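Local atomic coordinates of glyoxylate-induced Protein (Pseudomonas aeruginosa, PDB entry 1SQ4), a protein that is of unknown function but, as a double-barrelled cupin, probably acts as a ureidoglycine aminohydrolase. Residues E85-A90 and W140-Y145; W55-P60 and F68-V73. One frame throughout, in Å; residues are numbered along the deposited sequence.

Running from the N terminus, strand 52-57 comes first, and interaction 2 closes the short connection between residues 55-60 and 68-73 by pairing that strand with 69-76 as a hairpin. The chain then passes through strand 79-81 into the loop that holds residues 85-90. Interaction 1 brings this loop, at the start of strand 90-98, against residues 140-145 and so closes a much longer excursion. The two contacts follow one another in series, neither nested nor crossed. They are joined through the sheet, where strand 136-144 lies between 69-76 and 90-98: Trp-140 and Arg-142 bond by backbone to Tyr-71 and Ser-69. Both contacts also touch a second subunit.

Interaction 1: residues E85-A90 and W140-Y145; sequences EQDPNA and WIRKHY
Arg-142 reaches out from its strand to Glu-85 in the loop before strand 90-98. Beyond CB its chain runs on through CG to CD, which lies over one face of the Trp-140 ring, and there it bends (chi3 77°), turning the guanidinium toward the carboxylate. NE then donates to Glu-85 OE1 at 2.8 Å, and NH2 to Glu-85 OE2 at 2.6 Å. This side-on, two-nitrogen grip meets both oxygens on their syn side, with the carboxylate and guanidinium planes 25° apart. Arg-142 NH2 also passes Ala-90 CB at 3.8 Å.

Glu-85 OE2 also accepts the backbone N of Asp-87 (3.2 Å) through its anti lone pair, while OE1 comes to the edge of the indole at Trp-140 CZ2. Further along, His-144 NE2 gives its hydrogen to Asp-87 OD2 at 2.8 Å, meeting the carboxylate from above its plane. Asp-87 OD1 takes the N-H of Asn-89 in an Asx turn, suiting aspartate to the type I turn from Asp-87 to Ala-90. Tyr-145 N donates to Asn-89 O at 3.0 Å beside the antiparallel Ala-90/His-144 pair. His-144 ND1 is hydrogen-bonded to Thr-273 O of the second subunit. Each carboxylate thus ties a strand side chain to the loop's own backbone, and the salt bridge probably favours the ionised form of Glu-85.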
loop_
_atom_site.group_PDB
_atom_site.type_symbol
_atom_site.label_atom_id
_atom_site.label_comp_id
_atom_site.label_asym_id
_atom_site.label_seq_id
_atom_site.Cartn_x
_atom_site.Cartn_y
_atom_site.Cartn_z
ATOM N N GLU A 85 36.906 -7.870 26.041
ATOM C CA GLU A 85 36.155 -8.908 25.351
ATOM C C GLU A 85 36.045 -10.180 26.187
ATOM O O GLU A 85 37.025 -10.634 26.772
ATOM C CB GLU A 85 36.818 -9.232 24.008
ATOM C CG GLU A 85 36.010 -10.188 23.157
ATOM C CD GLU A 85 34.665 -9.607 22.781
ATOM O OE1 GLU A 85 34.658 -8.596 22.051
ATOM O OE2 GLU A 85 33.628 -10.148 23.222
ATOM N N GLN A 86 34.847 -10.759 26.231
ATOM C CA GLN A 86 34.610 -11.985 26.995
ATOM C C GLN A 86 34.481 -13.190 26.085
ATOM O O GLN A 86 34.614 -14.336 26.522
ATOM C CB GLN A 86 33.332 -11.854 27.819
ATOM C CG GLN A 86 33.428 -10.826 28.904
ATOM C CD GLN A 86 34.628 -11.057 29.781
ATOM O OE1 GLN A 86 35.778 -10.891 29.352
ATOM N NE2 GLN A 86 34.377 -11.456 31.021
ATOM N N ASP A 87 34.221 -12.910 24.812
ATOM C CA ASP A 87 34.040 -13.950 23.811
ATOM C C ASP A 87 35.348 -14.276 23.098
ATOM O O ASP A 87 35.894 -13.453 22.364
ATOM C CB ASP A 87 32.987 -13.496 22.796
ATOM C CG ASP A 87 32.466 -14.633 21.941
ATOM O OD1 ASP A 87 33.281 -15.464 21.468
ATOM O OD2 ASP A 87 31.238 -14.681 21.728
ATOM N N PRO A 88 35.850 -15.499 23.292
ATOM C CA PRO A 88 37.091 -15.979 22.692
ATOM C C PRO A 88 37.077 -16.073 21.167
ATOM O O PRO A 88 38.136 -16.076 20.540
ATOM C CB PRO A 88 37.275 -17.336 23.353
ATOM C CG PRO A 88 35.864 -17.807 23.498
ATOM C CD PRO A 88 35.185 -16.577 24.043
ATOM N N ASN A 89 35.893 -16.154 20.566
ATOM C CA ASN A 89 35.803 -16.250 19.113
ATOM C C ASN A 89 35.512 -14.910 18.455
ATOM O O ASN A 89 35.498 -14.795 17.230
ATOM C CB ASN A 89 34.723 -17.242 18.698
ATOM C CG ASN A 89 35.021 -18.638 19.153
ATOM O OD1 ASN A 89 34.450 -19.119 20.135
ATOM N ND2 ASN A 89 35.933 -19.303 18.451
ATOM N N ALA A 90 35.291 -13.890 19.269
ATOM C CA ALA A 90 34.999 -12.574 18.735
ATOM C C ALA A 90 36.224 -11.851 18.177
ATOM O O ALA A 90 37.259 -11.736 18.838
ATOM C CB ALA A 90 34.345 -11.716 19.812
ATOM N N TRP A 140 33.055 0.022 17.720
ATOM C CA TRP A 140 33.544 -1.315 18.005
ATOM C C TRP A 140 32.690 -2.316 17.226
ATOM O O TRP A 140 31.534 -2.572 17.555
ATOM C CB TRP A 140 33.468 -1.561 19.514
ATOM C CG TRP A 140 34.019 -2.881 20.014
ATOM C CD1 TRP A 140 34.677 -3.829 19.291
ATOM C CD2 TRP A 140 33.879 -3.417 21.340
ATOM N NE1 TRP A 140 34.945 -4.931 20.080
ATOM C CE2 TRP A 140 34.461 -4.701 21.345
ATOM C CE3 TRP A 140 33.304 -2.937 22.531
ATOM C CZ2 TRP A 140 34.492 -5.513 22.477
ATOM C CZ3 TRP A 140 33.337 -3.750 23.664
ATOM C CH2 TRP A 140 33.925 -5.021 23.622
ATOM N N ILE A 141 33.273 -2.878 16.178
ATOM C CA ILE A 141 32.571 -3.831 15.349
ATOM C C ILE A 141 33.007 -5.261 15.678
ATOM O O ILE A 141 34.192 -5.589 15.606
ATOM C CB ILE A 141 32.837 -3.498 13.882
ATOM C CG1 ILE A 141 32.411 -2.059 13.615
ATOM C CG2 ILE A 141 32.076 -4.436 12.992
ATOM C CD1 ILE A 141 32.869 -1.503 12.296
ATOM N N ARG A 142 32.042 -6.109 16.029
ATOM C CA ARG A 142 32.333 -7.495 16.399
ATOM C C ARG A 142 31.739 -8.557 15.493
ATOM O O ARG A 142 30.695 -8.352 14.872
ATOM C CB ARG A 142 31.858 -7.775 17.835
ATOM C CG ARG A 142 32.607 -6.984 18.904
ATOM C CD ARG A 142 31.919 -7.017 20.261
ATOM N NE ARG A 142 32.088 -8.266 21.008
ATOM C CZ ARG A 142 31.168 -9.220 21.097
ATOM N NH1 ARG A 142 30.005 -9.077 20.473
ATOM N NH2 ARG A 142 31.398 -10.298 21.832
ATOM N N LYS A 143 32.413 -9.701 15.437
ATOM C CA LYS A 143 31.958 -10.832 14.642
ATOM C C LYS A 143 32.688 -12.089 15.053
ATOM O O LYS A 143 33.857 -12.047 15.424
ATOM C CB LYS A 143 32.215 -10.611 13.153
ATOM C CG LYS A 143 31.906 -11.829 12.271
ATOM C CD LYS A 143 32.516 -11.636 10.890
ATOM C CE LYS A 143 32.158 -12.730 9.875
ATOM N NZ LYS A 143 32.359 -14.130 10.330
ATOM N N HIS A 144 31.999 -13.213 14.994
ATOM C CA HIS A 144 32.656 -14.451 15.324
ATOM C C HIS A 144 33.495 -14.795 14.101
ATOM O O HIS A 144 32.987 -14.895 12.976
ATOM C CB HIS A 144 31.629 -15.546 15.613
ATOM C CG HIS A 144 30.999 -15.440 16.968
ATOM N ND1 HIS A 144 29.784 -16.023 17.266
ATOM C CD2 HIS A 144 31.421 -14.854 18.109
ATOM C CE1 HIS A 144 29.489 -15.800 18.532
ATOM N NE2 HIS A 144 30.464 -15.092 19.071
ATOM N N TYR A 145 34.792 -14.946 14.332
ATOM C CA TYR A 145 35.730 -15.271 13.274
ATOM C C TYR A 145 35.515 -16.693 12.796
ATOM O O TYR A 145 35.240 -17.587 13.589
ATOM C CB TYR A 145 37.165 -15.103 13.785
ATOM C CG TYR A 145 38.212 -15.466 12.754
ATOM C CD1 TYR A 145 38.911 -16.671 12.835
ATOM C CD2 TYR A 145 38.473 -14.624 11.660
ATOM C CE1 TYR A 145 39.834 -17.032 11.861
ATOM C CE2 TYR A 145 39.401 -14.988 10.679
ATOM C CZ TYR A 145 40.069 -16.197 10.793
ATOM O OH TYR A 145 40.946 -16.594 9.826
#

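Interaction 2: residues W55-P60 and F68-V73; sequences WVIARP and FSQYIV
Ile-57 and Gln-70 lie side by side and point the same way, on the face of the hairpin that they share with Trp-55 and Ile-72. The Ile-57 branch CG2 lies between its own backbone N and carbonyl carbon, and it is this methyl that runs along the glutamine. Gln-70 has its CG anti to the backbone N (chi1 171°) and is extended beyond, so its stem and OE1 both lie along Ile-57; OE1 is hydrogen-bonded to the Tyr-263 hydroxyl and NE2 to His-139 ND1. A long side chain with an apolar stem and a polar end suits this buried place.

At the other end of that face, Trp-55 CB and Ile-72 CB are 4.3 Å apart, and the indole atom CE3 comes to 3.7 Å from Ile-72 O. Their backbones exchange two bonds, Trp-55 N to Ile-72 O and Ile-72 N to Trp-55 O (2.9 Å). Val-56 and Tyr-71 occupy the opposite face as a non-hydrogen-bonded pair, CG1 of the valine 4.2 Å from CD1 of the ring; the Tyr-71 hydroxyl bonds to His-269 of the second subunit. Strands 52-57 and 69-76 thus form an antiparallel hairpin at one margin of this chain's sheet, which continues through 136-144, as in a cupin jelly-roll barrel.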
loop_
_atom_site.group_PDB
_atom_site.type_symbol
_atom_site.label_atom_id
_atom_site.label_comp_id
_atom_site.label_asym_id
_atom_site.label_seq_id
_atom_site.Cartn_x
_atom_site.Cartn_y
_atom_site.Cartn_z
ATOM N N TRP A 55 26.298 3.167 22.514
ATOM C CA TRP A 55 25.087 3.104 21.745
ATOM C C TRP A 55 25.173 1.845 20.925
ATOM O O TRP A 55 26.141 1.658 20.188
ATOM C CB TRP A 55 24.984 4.339 20.867
ATOM C CG TRP A 55 24.454 5.473 21.651
ATOM C CD1 TRP A 55 23.155 5.665 22.021
ATOM C CD2 TRP A 55 25.202 6.539 22.250
ATOM N NE1 TRP A 55 23.044 6.780 22.811
ATOM C CE2 TRP A 55 24.287 7.338 22.967
ATOM C CE3 TRP A 55 26.554 6.895 22.254
ATOM C CZ2 TRP A 55 24.680 8.478 23.681
ATOM C CZ3 TRP A 55 26.946 8.027 22.965
ATOM C CH2 TRP A 55 26.011 8.804 23.668
ATOM N N VAL A 56 24.187 0.961 21.078
ATOM C CA VAL A 56 24.189 -0.299 20.341
ATOM C C VAL A 56 23.493 -0.143 19.000
ATOM O O VAL A 56 22.553 0.637 18.854
ATOM C CB VAL A 56 23.487 -1.446 21.131
ATOM C CG1 VAL A 56 23.636 -2.750 20.371
ATOM C CG2 VAL A 56 24.091 -1.598 22.516
ATOM N N ILE A 57 23.976 -0.886 18.015
ATOM C CA ILE A 57 23.401 -0.858 16.681
ATOM C C ILE A 57 23.593 -2.237 16.073
ATOM O O ILE A 57 24.580 -2.507 15.402
ATOM C CB ILE A 57 24.077 0.216 15.799
ATOM C CG1 ILE A 57 23.770 -0.024 14.323
ATOM C CG2 ILE A 57 25.561 0.163 15.982
ATOM C CD1 ILE A 57 22.307 -0.056 14.008
ATOM N N ALA A 58 22.641 -3.118 16.347
ATOM C CA ALA A 58 22.679 -4.484 15.839
ATOM C C ALA A 58 21.245 -4.879 15.489
ATOM O O ALA A 58 20.309 -4.185 15.865
ATOM C CB ALA A 58 23.243 -5.408 16.909
ATOM N N ARG A 59 21.075 -5.987 14.778
ATOM C CA ARG A 59 19.747 -6.461 14.379
ATOM C C ARG A 59 18.833 -5.343 13.855
ATOM O O ARG A 59 17.687 -5.204 14.309
ATOM C CB ARG A 59 19.054 -7.165 15.556
ATOM C CG ARG A 59 19.821 -8.340 16.105
ATOM C CD ARG A 59 18.922 -9.263 16.906
ATOM N NE ARG A 59 18.545 -8.730 18.218
ATOM C CZ ARG A 59 19.401 -8.502 19.212
ATOM N NH1 ARG A 59 20.696 -8.760 19.051
ATOM N NH2 ARG A 59 18.959 -8.020 20.363
ATOM N N PRO A 60 19.310 -4.550 12.888
ATOM C CA PRO A 60 18.501 -3.460 12.341
ATOM C C PRO A 60 17.165 -3.958 11.814
ATOM O O PRO A 60 16.141 -3.277 11.913
ATOM C CB PRO A 60 19.371 -2.910 11.217
ATOM C CG PRO A 60 20.761 -3.286 11.624
ATOM C CD PRO A 60 20.571 -4.679 12.145
ATOM N N PHE A 68 27.013 -9.391 12.538
ATOM C CA PHE A 68 27.830 -8.336 13.111
ATOM C C PHE A 68 27.163 -7.648 14.282
ATOM O O PHE A 68 25.951 -7.733 14.481
ATOM C CB PHE A 68 28.157 -7.281 12.045
ATOM C CG PHE A 68 29.152 -7.732 11.014
ATOM C CD1 PHE A 68 30.491 -7.921 11.350
ATOM C CD2 PHE A 68 28.762 -7.926 9.697
ATOM C CE1 PHE A 68 31.434 -8.296 10.382
ATOM C CE2 PHE A 68 29.692 -8.299 8.726
ATOM C CZ PHE A 68 31.036 -8.485 9.069
ATOM N N SER A 69 27.988 -6.970 15.062
ATOM C CA SER A 69 27.525 -6.210 16.198
ATOM C C SER A 69 28.388 -4.948 16.159
ATOM O O SER A 69 29.598 -5.006 15.931
ATOM C CB SER A 69 27.725 -7.003 17.492
ATOM O OG SER A 69 28.789 -6.501 18.275
ATOM N N GLN A 70 27.754 -3.799 16.334
ATOM C CA GLN A 70 28.467 -2.537 16.304
ATOM C C GLN A 70 28.100 -1.719 17.530
ATOM O O GLN A 70 26.930 -1.646 17.907
ATOM C CB GLN A 70 28.096 -1.780 15.029
ATOM C CG GLN A 70 28.599 -0.359 14.962
ATOM C CD GLN A 70 28.140 0.361 13.699
ATOM O OE1 GLN A 70 27.159 -0.041 13.056
ATOM N NE2 GLN A 70 28.838 1.437 13.344
ATOM N N TYR A 71 29.093 -1.125 18.175
ATOM C CA TYR A 71 28.810 -0.286 19.332
ATOM C C TYR A 71 29.533 1.043 19.145
ATOM O O TYR A 71 30.540 1.116 18.442
ATOM C CB TYR A 71 29.325 -0.905 20.632
ATOM C CG TYR A 71 29.053 -2.367 20.866
ATOM C CD1 TYR A 71 27.857 -2.957 20.470
ATOM C CD2 TYR A 71 29.957 -3.137 21.592
ATOM C CE1 TYR A 71 27.565 -4.276 20.802
ATOM C CE2 TYR A 71 29.671 -4.453 21.928
ATOM C CZ TYR A 71 28.468 -5.013 21.532
ATOM O OH TYR A 71 28.150 -6.295 21.900
ATOM N N ILE A 72 29.016 2.095 19.764
ATOM C CA ILE A 72 29.670 3.389 19.691
ATOM C C ILE A 72 29.915 3.735 21.151
ATOM O O ILE A 72 29.022 4.204 21.868
ATOM C CB ILE A 72 28.800 4.462 18.974
ATOM C CG1 ILE A 72 28.615 4.086 17.499
ATOM C CG2 ILE A 72 29.497 5.808 19.004
ATOM C CD1 ILE A 72 27.799 5.087 16.683
ATOM N N VAL A 73 31.143 3.460 21.582
ATOM C CA VAL A 73 31.557 3.652 22.962
ATOM C C VAL A 73 32.114 5.007 23.344
ATOM O O VAL A 73 32.957 5.563 22.663
ATOM C CB VAL A 73 32.574 2.581 23.347
ATOM C CG1 VAL A 73 32.995 2.759 24.789
ATOM C CG2 VAL A 73 31.963 1.214 23.130
#